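Local coordinates for single-stranded DNA specific exonuclease RecJ (Thermus thermophilus, PDB 2ZXR), which degrades single-stranded DNA exonucleolytically in the 5' to 3' direction, using divalent metal ions and showing no detectable activity on single-stranded RNA, at residues 23-28 and 33-38; 28-33 and 630-635; 552-557 and 569-574; 602-607 and 636-641. One frame throughout, in Å; residues are numbered along the deposited sequence.

Contact 1: residues 23-28 and 33-38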
loop_
_atom_site.group_PDB
_atom_site.type_symbol
_atom_site.label_atom_id
_atom_site.label_comp_id
_atom_site.label_asym_id
_atom_site.label_seq_id
_atom_site.Cartn_x
_atom_site.Cartn_y
_atom_site.Cartn_z
ATOM N N ALA A 23 7.442 5.521 -22.991
ATOM C CA ALA A 23 8.597 5.310 -23.854
ATOM C C ALA A 23 9.826 4.875 -23.080
ATOM O O ALA A 23 10.495 3.923 -23.457
ATOM C CB ALA A 23 8.909 6.582 -24.638
ATOM N N ALA A 24 10.107 5.576 -21.990
ATOM C CA ALA A 24 11.285 5.303 -21.179
ATOM C C ALA A 24 11.217 4.042 -20.335
ATOM O O ALA A 24 12.235 3.611 -19.797
ATOM C CB ALA A 24 11.596 6.518 -20.294
ATOM N N LEU A 25 10.031 3.459 -20.188
ATOM C CA LEU A 25 9.916 2.228 -19.418
ATOM C C LEU A 25 9.403 1.108 -20.308
ATOM O O LEU A 25 9.301 -0.042 -19.878
ATOM C CB LEU A 25 8.974 2.403 -18.234
ATOM C CG LEU A 25 9.352 3.434 -17.175
ATOM C CD1 LEU A 25 8.379 3.280 -16.011
ATOM C CD2 LEU A 25 10.783 3.235 -16.705
ATOM N N GLU A 26 9.079 1.451 -21.552
ATOM C CA GLU A 26 8.579 0.480 -22.510
ATOM C C GLU A 26 7.314 -0.246 -22.024
ATOM O O GLU A 26 7.279 -1.472 -21.972
ATOM C CB GLU A 26 9.680 -0.536 -22.823
ATOM C CG GLU A 26 11.029 0.127 -23.141
ATOM C CD GLU A 26 12.120 -0.875 -23.527
ATOM O OE1 GLU A 26 11.993 -1.531 -24.592
ATOM O OE2 GLU A 26 13.101 -1.005 -22.762
ATOM N N VAL A 27 6.278 0.516 -21.674
ATOM C CA VAL A 27 5.025 -0.074 -21.210
ATOM C C VAL A 27 3.809 0.669 -21.747
ATOM O O VAL A 27 3.908 1.812 -22.189
ATOM C CB VAL A 27 4.936 -0.072 -19.642
ATOM C CG1 VAL A 27 6.082 -0.899 -19.040
ATOM C CG2 VAL A 27 4.989 1.369 -19.111
ATOM N N GLY A 28 2.662 0.004 -21.715
ATOM C CA GLY A 28 1.430 0.631 -22.146
ATOM C C GLY A 28 0.979 1.748 -21.210
ATOM O O GLY A 28 1.626 2.016 -20.189
ATOM N N LEU A 33 0.664 4.894 -16.058
ATOM C CA LEU A 33 -0.107 5.741 -15.158
ATOM C C LEU A 33 0.388 5.483 -13.724
ATOM O O LEU A 33 0.640 6.421 -12.950
ATOM C CB LEU A 33 -1.588 5.373 -15.264
ATOM C CG LEU A 33 -2.580 6.412 -15.777
ATOM C CD1 LEU A 33 -3.874 5.720 -16.238
ATOM C CD2 LEU A 33 -2.871 7.397 -14.667
ATOM N N ALA A 34 0.519 4.203 -13.381
ATOM C CA ALA A 34 0.988 3.785 -12.051
ATOM C C ALA A 34 2.411 4.300 -11.792
ATOM O O ALA A 34 2.689 4.931 -10.757
ATOM C CB ALA A 34 0.944 2.263 -11.938
ATOM N N TYR A 35 3.316 4.051 -12.735
ATOM C CA TYR A 35 4.682 4.533 -12.572
ATOM C C TYR A 35 4.710 6.055 -12.410
ATOM O O TYR A 35 5.397 6.569 -11.511
ATOM C CB TYR A 35 5.552 4.118 -13.758
ATOM C CG TYR A 35 5.724 2.630 -13.863
ATOM C CD1 TYR A 35 6.271 1.900 -12.811
ATOM C CD2 TYR A 35 5.313 1.943 -14.999
ATOM C CE1 TYR A 35 6.395 0.517 -12.897
ATOM C CE2 TYR A 35 5.424 0.576 -15.090
ATOM C CZ TYR A 35 5.962 -0.139 -14.043
ATOM O OH TYR A 35 6.050 -1.506 -14.128
ATOM N N TRP A 36 3.957 6.780 -13.247
ATOM C CA TRP A 36 3.953 8.239 -13.130
ATOM C C TRP A 36 3.551 8.675 -11.718
ATOM O O TRP A 36 4.187 9.554 -11.126
ATOM C CB TRP A 36 3.008 8.880 -14.143
ATOM C CG TRP A 36 3.090 10.393 -14.143
ATOM C CD1 TRP A 36 4.012 11.171 -14.803
ATOM C CD2 TRP A 36 2.226 11.302 -13.451
ATOM N NE1 TRP A 36 3.768 12.505 -14.563
ATOM C CE2 TRP A 36 2.681 12.616 -13.738
ATOM C CE3 TRP A 36 1.112 11.140 -12.621
ATOM C CZ2 TRP A 36 2.053 13.761 -13.218
ATOM C CZ3 TRP A 36 0.487 12.281 -12.102
ATOM C CH2 TRP A 36 0.964 13.574 -12.406
ATOM N N HIS A 37 2.512 8.051 -11.178
ATOM C CA HIS A 37 2.040 8.367 -9.837
ATOM C C HIS A 37 3.016 8.005 -8.720
ATOM O O HIS A 37 3.071 8.699 -7.711
ATOM C CB HIS A 37 0.705 7.665 -9.560
ATOM C CG HIS A 37 -0.481 8.376 -10.139
ATOM N ND1 HIS A 37 -0.773 9.695 -9.850
ATOM C CD2 HIS A 37 -1.441 7.959 -11.000
ATOM C CE1 HIS A 37 -1.858 10.059 -10.512
ATOM N NE2 HIS A 37 -2.282 9.024 -11.216
ATOM N N ARG A 38 3.764 6.917 -8.894
ATOM C CA ARG A 38 4.703 6.449 -7.884
ATOM C C ARG A 38 6.040 7.117 -8.074
ATOM O O ARG A 38 6.998 6.783 -7.390
ATOM C CB ARG A 38 4.913 4.930 -7.983
ATOM C CG ARG A 38 3.664 4.085 -8.169
ATOM C CD ARG A 38 3.046 3.685 -6.856
ATOM N NE ARG A 38 1.707 3.122 -7.017
ATOM C CZ ARG A 38 1.407 1.829 -6.946
ATOM N NH1 ARG A 38 2.358 0.931 -6.719
ATOM N NH2 ARG A 38 0.142 1.442 -7.068
#

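Contact 2: residues 28-33 and 630-635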
loop_
_atom_site.group_PDB
_atom_site.type_symbol
_atom_site.label_atom_id
_atom_site.label_comp_id
_atom_site.label_asym_id
_atom_site.label_seq_id
_atom_site.Cartn_x
_atom_site.Cartn_y
_atom_site.Cartn_z
ATOM N N GLY A 28 2.662 0.004 -21.715
ATOM C CA GLY A 28 1.430 0.631 -22.146
ATOM C C GLY A 28 0.979 1.748 -21.210
ATOM O O GLY A 28 1.626 2.016 -20.189
ATOM N N PRO A 29 -0.146 2.418 -21.527
ATOM C CA PRO A 29 -0.704 3.525 -20.734
ATOM C C PRO A 29 -1.152 3.223 -19.281
ATOM O O PRO A 29 -0.988 4.054 -18.414
ATOM C CB PRO A 29 -1.848 4.044 -21.616
ATOM C CG PRO A 29 -2.325 2.797 -22.332
ATOM C CD PRO A 29 -1.012 2.081 -22.673
ATOM N N GLU A 30 -1.694 2.044 -19.011
ATOM C CA GLU A 30 -2.127 1.709 -17.649
ATOM C C GLU A 30 -0.980 1.682 -16.667
ATOM O O GLU A 30 -0.980 2.399 -15.660
ATOM C CB GLU A 30 -2.818 0.347 -17.622
ATOM C CG GLU A 30 -4.079 0.277 -18.453
ATOM C CD GLU A 30 -3.777 0.126 -19.923
ATOM O OE1 GLU A 30 -2.627 -0.266 -20.260
ATOM O OE2 GLU A 30 -4.689 0.393 -20.731
ATOM N N ALA A 31 0.004 0.843 -16.957
ATOM C CA ALA A 31 1.170 0.721 -16.104
ATOM C C ALA A 31 1.909 2.061 -16.012
ATOM O O ALA A 31 2.373 2.457 -14.935
ATOM C CB ALA A 31 2.091 -0.370 -16.647
ATOM N N ALA A 32 2.015 2.773 -17.133
ATOM C CA ALA A 32 2.697 4.071 -17.113
ATOM C C ALA A 32 1.979 5.025 -16.164
ATOM O O ALA A 32 2.602 5.873 -15.547
ATOM C CB ALA A 32 2.763 4.673 -18.514
ATOM N N LEU A 33 0.664 4.894 -16.058
ATOM C CA LEU A 33 -0.107 5.741 -15.158
ATOM C C LEU A 33 0.388 5.483 -13.724
ATOM O O LEU A 33 0.640 6.421 -12.950
ATOM C CB LEU A 33 -1.588 5.373 -15.264
ATOM C CG LEU A 33 -2.580 6.412 -15.777
ATOM C CD1 LEU A 33 -3.874 5.720 -16.238
ATOM C CD2 LEU A 33 -2.871 7.397 -14.667
ATOM N N VAL A 630 -8.324 6.539 -23.131
ATOM C CA VAL A 630 -9.076 7.791 -23.100
ATOM C C VAL A 630 -10.528 7.571 -23.552
ATOM O O VAL A 630 -11.465 8.086 -22.929
ATOM C CB VAL A 630 -8.376 8.865 -23.974
ATOM C CG1 VAL A 630 -9.204 10.157 -23.987
ATOM C CG2 VAL A 630 -6.984 9.133 -23.425
ATOM N N HIS A 631 -10.710 6.784 -24.608
ATOM C CA HIS A 631 -12.054 6.463 -25.109
ATOM C C HIS A 631 -12.907 5.756 -24.070
ATOM O O HIS A 631 -14.050 6.147 -23.823
ATOM C CB HIS A 631 -11.963 5.607 -26.380
ATOM C CG HIS A 631 -11.483 6.380 -27.576
ATOM N ND1 HIS A 631 -11.290 5.806 -28.813
ATOM C CD2 HIS A 631 -11.187 7.695 -27.722
ATOM C CE1 HIS A 631 -10.901 6.735 -29.673
ATOM N NE2 HIS A 631 -10.830 7.888 -29.036
ATOM N N ARG A 632 -12.359 4.714 -23.454
ATOM C CA ARG A 632 -13.087 3.972 -22.431
ATOM C C ARG A 632 -13.434 4.913 -21.261
ATOM O O ARG A 632 -14.516 4.816 -20.660
ATOM C CB ARG A 632 -12.223 2.790 -21.965
ATOM C CG ARG A 632 -12.657 2.088 -20.693
ATOM C CD ARG A 632 -11.396 1.616 -19.933
ATOM N NE ARG A 632 -10.432 1.101 -20.884
ATOM C CZ ARG A 632 -9.122 1.017 -20.693
ATOM N NH1 ARG A 632 -8.570 1.402 -19.554
ATOM N NH2 ARG A 632 -8.358 0.598 -21.686
ATOM N N ARG A 633 -12.512 5.812 -20.921
ATOM C CA ARG A 633 -12.776 6.789 -19.852
ATOM C C ARG A 633 -13.942 7.689 -20.253
ATOM O O ARG A 633 -14.868 7.894 -19.473
ATOM C CB ARG A 633 -11.575 7.698 -19.598
ATOM C CG ARG A 633 -10.749 7.338 -18.396
ATOM C CD ARG A 633 -11.563 7.330 -17.126
ATOM N NE ARG A 633 -10.922 8.181 -16.139
ATOM C CZ ARG A 633 -9.724 7.959 -15.615
ATOM N NH1 ARG A 633 -9.013 6.901 -15.970
ATOM N NH2 ARG A 633 -9.252 8.807 -14.726
ATOM N N LEU A 634 -13.886 8.224 -21.472
ATOM C CA LEU A 634 -14.946 9.116 -21.961
ATOM C C LEU A 634 -16.303 8.457 -21.877
ATOM O O LEU A 634 -17.246 9.018 -21.321
ATOM C CB LEU A 634 -14.687 9.544 -23.416
ATOM C CG LEU A 634 -13.783 10.745 -23.679
ATOM C CD1 LEU A 634 -13.614 10.945 -25.189
ATOM C CD2 LEU A 634 -14.395 11.992 -23.052
ATOM N N LEU A 635 -16.398 7.255 -22.444
ATOM C CA LEU A 635 -17.644 6.501 -22.422
ATOM C C LEU A 635 -18.095 6.213 -21.016
ATOM O O LEU A 635 -19.285 6.301 -20.725
ATOM C CB LEU A 635 -17.500 5.162 -23.156
ATOM C CG LEU A 635 -17.648 5.123 -24.675
ATOM C CD1 LEU A 635 -19.038 5.647 -25.088
ATOM C CD2 LEU A 635 -16.573 5.959 -25.284
HETATM O O HOH W 1 -5.900 0.960 -23.056
#

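Contact 3: residues 552-557 and 569-574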
loop_
_atom_site.group_PDB
_atom_site.type_symbol
_atom_site.label_atom_id
_atom_site.label_comp_id
_atom_site.label_asym_id
_atom_site.label_seq_id
_atom_site.Cartn_x
_atom_site.Cartn_y
_atom_site.Cartn_z
ATOM N N ARG A 552 -34.247 18.719 -26.701
ATOM C CA ARG A 552 -33.961 20.144 -26.584
ATOM C C ARG A 552 -33.540 20.754 -27.912
ATOM O O ARG A 552 -33.862 21.905 -28.208
ATOM C CB ARG A 552 -32.910 20.371 -25.498
ATOM C CG ARG A 552 -33.488 20.144 -24.105
ATOM C CD ARG A 552 -32.432 19.943 -22.991
ATOM N NE ARG A 552 -31.465 21.028 -22.893
ATOM C CZ ARG A 552 -30.543 21.145 -21.932
ATOM N NH1 ARG A 552 -29.698 22.178 -21.948
ATOM N NH2 ARG A 552 -30.467 20.251 -20.941
ATOM N N ALA A 553 -32.839 19.983 -28.730
ATOM C CA ALA A 553 -32.402 20.484 -30.015
ATOM C C ALA A 553 -33.602 20.663 -30.953
ATOM O O ALA A 553 -33.615 21.556 -31.780
ATOM C CB ALA A 553 -31.396 19.518 -30.640
ATOM N N ARG A 554 -34.599 19.800 -30.832
ATOM C CA ARG A 554 -35.764 19.905 -31.690
ATOM C C ARG A 554 -36.625 21.079 -31.272
ATOM O O ARG A 554 -37.364 21.632 -32.084
ATOM C CB ARG A 554 -36.551 18.594 -31.670
ATOM C CG ARG A 554 -35.838 17.517 -32.480
ATOM C CD ARG A 554 -36.668 16.275 -32.686
ATOM N NE ARG A 554 -36.827 15.527 -31.451
ATOM C CZ ARG A 554 -36.301 14.323 -31.230
ATOM N NH1 ARG A 554 -35.575 13.728 -32.172
ATOM N NH2 ARG A 554 -36.505 13.716 -30.065
ATOM N N LEU A 555 -36.493 21.459 -30.002
ATOM C CA LEU A 555 -37.207 22.576 -29.411
ATOM C C LEU A 555 -36.528 23.900 -29.794
ATOM O O LEU A 555 -37.052 24.980 -29.509
ATOM C CB LEU A 555 -37.241 22.406 -27.882
ATOM C CG LEU A 555 -38.510 21.919 -27.156
ATOM C CD1 LEU A 555 -39.364 21.046 -28.042
ATOM C CD2 LEU A 555 -38.115 21.175 -25.909
ATOM N N GLY A 556 -35.357 23.827 -30.425
ATOM C CA GLY A 556 -34.677 25.046 -30.835
ATOM C C GLY A 556 -33.479 25.529 -30.028
ATOM O O GLY A 556 -32.993 26.632 -30.258
ATOM N N GLU A 557 -32.988 24.728 -29.089
ATOM C CA GLU A 557 -31.831 25.124 -28.296
ATOM C C GLU A 557 -30.599 25.261 -29.204
ATOM O O GLU A 557 -30.381 24.445 -30.097
ATOM C CB GLU A 557 -31.562 24.086 -27.192
ATOM C CG GLU A 557 -30.492 24.508 -26.173
ATOM C CD GLU A 557 -30.498 23.660 -24.891
ATOM O OE1 GLU A 557 -31.582 23.173 -24.480
ATOM O OE2 GLU A 557 -29.420 23.501 -24.278
ATOM N N LEU A 569 -25.053 15.633 -38.719
ATOM C CA LEU A 569 -25.109 16.993 -39.219
ATOM C C LEU A 569 -26.268 17.104 -40.200
ATOM O O LEU A 569 -27.136 17.972 -40.063
ATOM C CB LEU A 569 -23.805 17.350 -39.918
ATOM C CG LEU A 569 -23.675 18.824 -40.278
ATOM C CD1 LEU A 569 -23.886 19.666 -39.036
ATOM C CD2 LEU A 569 -22.306 19.082 -40.874
ATOM N N ASP A 570 -26.282 16.215 -41.189
ATOM C CA ASP A 570 -27.347 16.202 -42.183
ATOM C C ASP A 570 -28.699 16.145 -41.481
ATOM O O ASP A 570 -29.591 16.940 -41.785
ATOM C CB ASP A 570 -27.200 14.994 -43.117
ATOM C CG ASP A 570 -28.402 14.821 -44.041
ATOM O OD1 ASP A 570 -29.357 14.089 -43.674
ATOM O OD2 ASP A 570 -28.389 15.435 -45.131
ATOM N N TYR A 571 -28.837 15.201 -40.552
ATOM C CA TYR A 571 -30.064 15.029 -39.782
ATOM C C TYR A 571 -30.444 16.340 -39.103
ATOM O O TYR A 571 -31.595 16.778 -39.174
ATOM C CB TYR A 571 -29.862 13.958 -38.718
ATOM C CG TYR A 571 -31.029 13.781 -37.776
ATOM C CD1 TYR A 571 -32.085 12.919 -38.086
ATOM C CD2 TYR A 571 -31.074 14.469 -36.565
ATOM C CE1 TYR A 571 -33.158 12.744 -37.207
ATOM C CE2 TYR A 571 -32.138 14.306 -35.681
ATOM C CZ TYR A 571 -33.177 13.444 -36.004
ATOM O OH TYR A 571 -34.226 13.289 -35.118
ATOM N N ALA A 572 -29.466 16.955 -38.437
ATOM C CA ALA A 572 -29.680 18.223 -37.747
ATOM C C ALA A 572 -30.217 19.264 -38.733
ATOM O O ALA A 572 -31.258 19.872 -38.489
ATOM C CB ALA A 572 -28.370 18.711 -37.117
ATOM N N TRP A 573 -29.492 19.463 -39.838
ATOM C CA TRP A 573 -29.890 20.409 -40.883
ATOM C C TRP A 573 -31.284 20.021 -41.377
ATOM O O TRP A 573 -32.214 20.834 -41.395
ATOM C CB TRP A 573 -28.917 20.347 -42.071
ATOM C CG TRP A 573 -27.648 21.162 -41.931
ATOM C CD1 TRP A 573 -27.525 22.406 -41.365
ATOM C CD2 TRP A 573 -26.355 20.849 -42.485
ATOM N NE1 TRP A 573 -26.244 22.885 -41.539
ATOM C CE2 TRP A 573 -25.506 21.953 -42.222
ATOM C CE3 TRP A 573 -25.835 19.746 -43.180
ATOM C CZ2 TRP A 573 -24.161 21.987 -42.630
ATOM C CZ3 TRP A 573 -24.497 19.781 -43.587
ATOM C CH2 TRP A 573 -23.677 20.898 -43.309
ATOM N N LYS A 574 -31.396 18.756 -41.769
ATOM C CA LYS A 574 -32.619 18.142 -42.276
ATOM C C LYS A 574 -33.637 17.964 -41.149
ATOM O O LYS A 574 -34.309 16.936 -41.082
ATOM C CB LYS A 574 -32.268 16.768 -42.863
ATOM C CG LYS A 574 -33.325 16.106 -43.714
ATOM C CD LYS A 574 -32.998 16.258 -45.189
ATOM C CE LYS A 574 -32.896 17.724 -45.580
ATOM N NZ LYS A 574 -32.772 17.896 -47.052
#

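Contact 4: residues 602-607 and 636-641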
loop_
_atom_site.group_PDB
_atom_site.type_symbol
_atom_site.label_atom_id
_atom_site.label_comp_id
_atom_site.label_asym_id
_atom_site.label_seq_id
_atom_site.Cartn_x
_atom_site.Cartn_y
_atom_site.Cartn_z
ATOM N N GLU A 602 -23.241 21.285 -22.015
ATOM C CA GLU A 602 -23.868 19.991 -21.773
ATOM C C GLU A 602 -23.543 19.187 -23.009
ATOM O O GLU A 602 -23.696 19.668 -24.140
ATOM C CB GLU A 602 -25.368 20.150 -21.584
ATOM C CG GLU A 602 -25.661 20.880 -20.303
ATOM C CD GLU A 602 -27.130 20.966 -20.035
ATOM O OE1 GLU A 602 -27.689 22.062 -20.234
ATOM O OE2 GLU A 602 -27.728 19.941 -19.641
ATOM N N VAL A 603 -23.059 17.972 -22.788
ATOM C CA VAL A 603 -22.636 17.158 -23.894
ATOM C C VAL A 603 -23.319 15.824 -23.974
ATOM O O VAL A 603 -23.443 15.105 -22.986
ATOM C CB VAL A 603 -21.110 16.944 -23.831
ATOM C CG1 VAL A 603 -20.630 16.142 -25.031
ATOM C CG2 VAL A 603 -20.415 18.296 -23.734
ATOM N N ALA A 604 -23.779 15.508 -25.171
ATOM C CA ALA A 604 -24.429 14.242 -25.429
ATOM C C ALA A 604 -23.612 13.616 -26.561
ATOM O O ALA A 604 -22.922 14.316 -27.304
ATOM C CB ALA A 604 -25.877 14.467 -25.872
ATOM N N LEU A 605 -23.664 12.299 -26.672
ATOM C CA LEU A 605 -22.938 11.628 -27.738
ATOM C C LEU A 605 -23.999 10.963 -28.567
ATOM O O LEU A 605 -24.236 11.306 -29.731
ATOM C CB LEU A 605 -22.021 10.557 -27.170
ATOM C CG LEU A 605 -20.905 11.048 -26.261
ATOM C CD1 LEU A 605 -20.227 9.826 -25.639
ATOM C CD2 LEU A 605 -19.936 11.921 -27.060
ATOM N N GLY A 606 -24.647 10.015 -27.917
ATOM C CA GLY A 606 -25.696 9.270 -28.554
ATOM C C GLY A 606 -25.921 7.891 -27.973
ATOM O O GLY A 606 -25.551 7.588 -26.829
ATOM N N ARG A 607 -26.564 7.070 -28.795
ATOM C CA ARG A 607 -26.911 5.697 -28.473
ATOM C C ARG A 607 -26.668 4.933 -29.779
ATOM O O ARG A 607 -26.335 3.737 -29.774
ATOM C CB ARG A 607 -28.388 5.629 -28.050
ATOM C CG ARG A 607 -28.852 4.285 -27.499
ATOM C CD ARG A 607 -27.949 3.802 -26.372
ATOM N NE ARG A 607 -26.711 3.226 -26.894
ATOM C CZ ARG A 607 -25.745 2.713 -26.137
ATOM N NH1 ARG A 607 -25.866 2.705 -24.813
ATOM N NH2 ARG A 607 -24.663 2.193 -26.706
ATOM N N PHE A 636 -17.155 5.831 -20.144
ATOM C CA PHE A 636 -17.512 5.513 -18.759
ATOM C C PHE A 636 -18.052 6.744 -18.048
ATOM O O PHE A 636 -19.111 6.678 -17.440
ATOM C CB PHE A 636 -16.306 4.970 -17.965
ATOM C CG PHE A 636 -16.582 4.796 -16.490
ATOM C CD1 PHE A 636 -17.335 3.713 -16.023
ATOM C CD2 PHE A 636 -16.151 5.759 -15.570
ATOM C CE1 PHE A 636 -17.664 3.596 -14.664
ATOM C CE2 PHE A 636 -16.469 5.654 -14.210
ATOM C CZ PHE A 636 -17.229 4.568 -13.754
ATOM N N ALA A 637 -17.316 7.860 -18.116
ATOM C CA ALA A 637 -17.759 9.090 -17.462
ATOM C C ALA A 637 -19.053 9.609 -18.079
ATOM O O ALA A 637 -19.869 10.217 -17.382
ATOM C CB ALA A 637 -16.674 10.181 -17.530
ATOM N N TYR A 638 -19.233 9.387 -19.376
ATOM C CA TYR A 638 -20.467 9.828 -20.034
ATOM C C TYR A 638 -21.652 9.060 -19.453
ATOM O O TYR A 638 -22.600 9.669 -18.949
ATOM C CB TYR A 638 -20.389 9.606 -21.551
ATOM C CG TYR A 638 -21.648 10.019 -22.280
ATOM C CD1 TYR A 638 -22.503 9.064 -22.827
ATOM C CD2 TYR A 638 -21.982 11.371 -22.426
ATOM C CE1 TYR A 638 -23.662 9.435 -23.513
ATOM C CE2 TYR A 638 -23.132 11.757 -23.101
ATOM C CZ TYR A 638 -23.976 10.782 -23.649
ATOM O OH TYR A 638 -25.121 11.158 -24.341
ATOM N N GLU A 639 -21.588 7.727 -19.506
ATOM C CA GLU A 639 -22.654 6.874 -18.973
ATOM C C GLU A 639 -22.946 7.144 -17.486
ATOM O O GLU A 639 -24.094 7.100 -17.045
ATOM C CB GLU A 639 -22.304 5.383 -19.172
ATOM C CG GLU A 639 -22.042 5.000 -20.650
ATOM C CD GLU A 639 -21.675 3.512 -20.878
ATOM O OE1 GLU A 639 -21.341 3.162 -22.044
ATOM O OE2 GLU A 639 -21.725 2.703 -19.908
ATOM N N ARG A 640 -21.913 7.447 -16.712
ATOM C CA ARG A 640 -22.105 7.715 -15.288
ATOM C C ARG A 640 -22.459 9.181 -15.012
ATOM O O ARG A 640 -22.622 9.571 -13.859
ATOM C CB ARG A 640 -20.819 7.359 -14.518
ATOM C CG ARG A 640 -20.995 7.111 -13.035
ATOM C CD ARG A 640 -20.947 5.617 -12.702
ATOM N NE ARG A 640 -21.884 4.812 -13.495
ATOM C CZ ARG A 640 -21.689 4.433 -14.764
ATOM N NH1 ARG A 640 -20.578 4.776 -15.412
ATOM N NH2 ARG A 640 -22.617 3.715 -15.398
ATOM N N ARG A 641 -22.561 9.998 -16.057
ATOM C CA ARG A 641 -22.865 11.420 -15.869
ATOM C C ARG A 641 -21.887 12.030 -14.872
ATOM O O ARG A 641 -22.282 12.732 -13.956
ATOM C CB ARG A 641 -24.296 11.613 -15.340
ATOM C CG ARG A 641 -25.360 11.813 -16.406
ATOM C CD ARG A 641 -25.719 10.524 -17.078
ATOM N NE ARG A 641 -25.380 10.531 -18.499
ATOM C CZ ARG A 641 -25.709 9.553 -19.340
ATOM N NH1 ARG A 641 -26.387 8.498 -18.892
ATOM N NH2 ARG A 641 -25.359 9.627 -20.618
#

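Contact 1: residues 23-28 and 33-38
The hydroxyl of Tyr35 donates a hydrogen bond to the backbone oxygen of Glu446, and with its polar tip held there the ring of Tyr35 presents its carbon surface to Leu25 and Val27. Leu25 does most of the touching. Its methyl CD1 lies over one face of the ring, 3.9 Å from the centroid and 30° off the normal, a CH-pi contact. The methyl is displaced toward the root of the ring, where CD1 of Leu25 comes within 3.5 Å of Tyr35 CG. Val27 approaches differently: its CG2 stands at the ring edge, 4.1 Å from Tyr35 CE2. Tyr35 turns CG anti to its carbonyl carbon (chi1 -65°), which brings the ring across to the incoming aliphatic groups. A tyrosine suits this buried place because one residue supplies a broad apolar face and a hydroxyl that can reach a distant carbonyl. Between the two aliphatic residues, Glu26 adopts positive phi just after the first helix, and Gly28 then takes the N-cap position of the next. The contact thus packs the end of helix 15-25 against helix 29-37; Val21 and Leu449 also touch Tyr35, while Leu33 and Ala34 rest on Leu431 of strand 426-433.

Contact 2: residues 28-33 and 630-635
Glu30 and Arg632 reach each other through bent side chains: Glu30 folds at chi2 (78°), and Arg632, after starting with CG anti to its backbone N, kinks at chi2 and again at chi3 (-40°). The bends bring Glu30 OE2 to the edge of the guanidinium, with the two flat groups nearly coplanar, 22° apart. Even so the salt bridge is a long one, 3.8 Å from Glu30 OE2 to Arg632 NH2. A water fills in the polar link: it donates to Glu30 OE2 at 2.7 Å and accepts a weak bond from Arg632 NH2 at 2.8 Å. For a buried carboxylate this is a sensible arrangement, since opposite charge and water together probably offset the cost of burial. A long arginine can span the separation between the helices. Arg625 and Asp432 add further long, weak ion pairs, to Glu30 and Arg632 respectively. Helix 29-37 therefore faces helix 624-639 of the C-terminal region, where Leu629 packs on Pro29, Glu30 and Leu33, and Arg633 is salt-bridged to Asp432 of strand 426-433.

Contact 3: residues 552-557 and 569-574
Arg554 and Tyr571 meet through their ends alone, the guanidinium NH1 of Arg554 giving a weak hydrogen bond to the hydroxyl OH of Tyr571 at 3.3 Å. The N-H points poorly at its acceptor, with an angle of 128°. Arg554 runs extended through chi2 and then bends at chi3 (-70°), which swings the guanidinium round to the tyrosine. Tyr571, with CG anti to the backbone N (chi1 175°), extends its ring across to meet it. The hydroxyl lies at the guanidinium edge, near its plane, while the ring plane stands steeply to the guanidinium, so the groups do not stack. Long polar-tipped residues suit this position, where they can reach across the exposed side of two neighbouring helices.

Two residues earlier, Arg552 is held far more firmly. It grips Glu557 side-on, NE to OE1 and NH1 to OE2, each at 2.7 Å. This ties the last helical turn to the residue just past Gly556, whose positive phi closes the helix in a Schellman motif, a conformation that favours glycine. The two helices, 546-554 and 566-573, flank strand 558-560 in sequence as the crossovers of a parallel sheet, and Phe577 packs against Ala553, Arg554 and Ala572.

Contact 4: residues 602-607 and 636-641
Tyr638, with CG anti to the backbone N (chi1 179°), points its side chain out from its helix toward the backbone of residues 603-606, and Leu605 accompanies it for most of its length. At the root, Tyr638 CB has Leu605 CD1 4.1 Å away. The same methyl then covers one face of the ring, 3.8 Å from the centroid and 17° off the normal, a CH-pi contact; it is nearest Tyr638 CG and CD1. Farther out, Leu605 CG lies 3.9 Å from Tyr638 CE2, the two side chains running past each other in opposite directions. At the ring edge, CE2 of Tyr638 also meets Val603 O at 3.4 Å. Val603 belongs to strand 601-603, which lies between strands 541-543 and 587-588 in a five-stranded parallel sheet, so the tyrosine joins helix 624-639 to that sheet. On the opposite face, Arg641 NH2 sits 3.3 Å above the ring plane, toward its rim. CZ then approaches Ala604 CA and Leu605 N. At the tip, Tyr638 OH accepts a nearly straight bond from Leu605 N (3.0 Å, 162°) and bonds weakly to Leu544 O, two partners that suit a buried hydroxyl. Next in the chain comes Gly606, whose backbone angles call for a residue without CB.

How the contacts relate
Contacts 1 and 2 share helix 29-37, their centres about 12 Å apart: one side of it receives the preceding helix, another helix 624-639 of the C-terminal domain. That second helix carries on into contact 4, whose centre is about 17 Å from that of contact 2, so two helices relay the packing from the N-terminal residues to the parallel sheet. Contact 4 in turn reaches contact 3 through a salt bridge, Arg552 NH1 to Glu602 OE1 at 2.6 Å, with centres about 18 Å apart. Contacts 1 and 3 end up about 44 Å apart, centre to centre. All four lie away from the magnesium site of Asp84, Asp136, His160, His161 and Asp221.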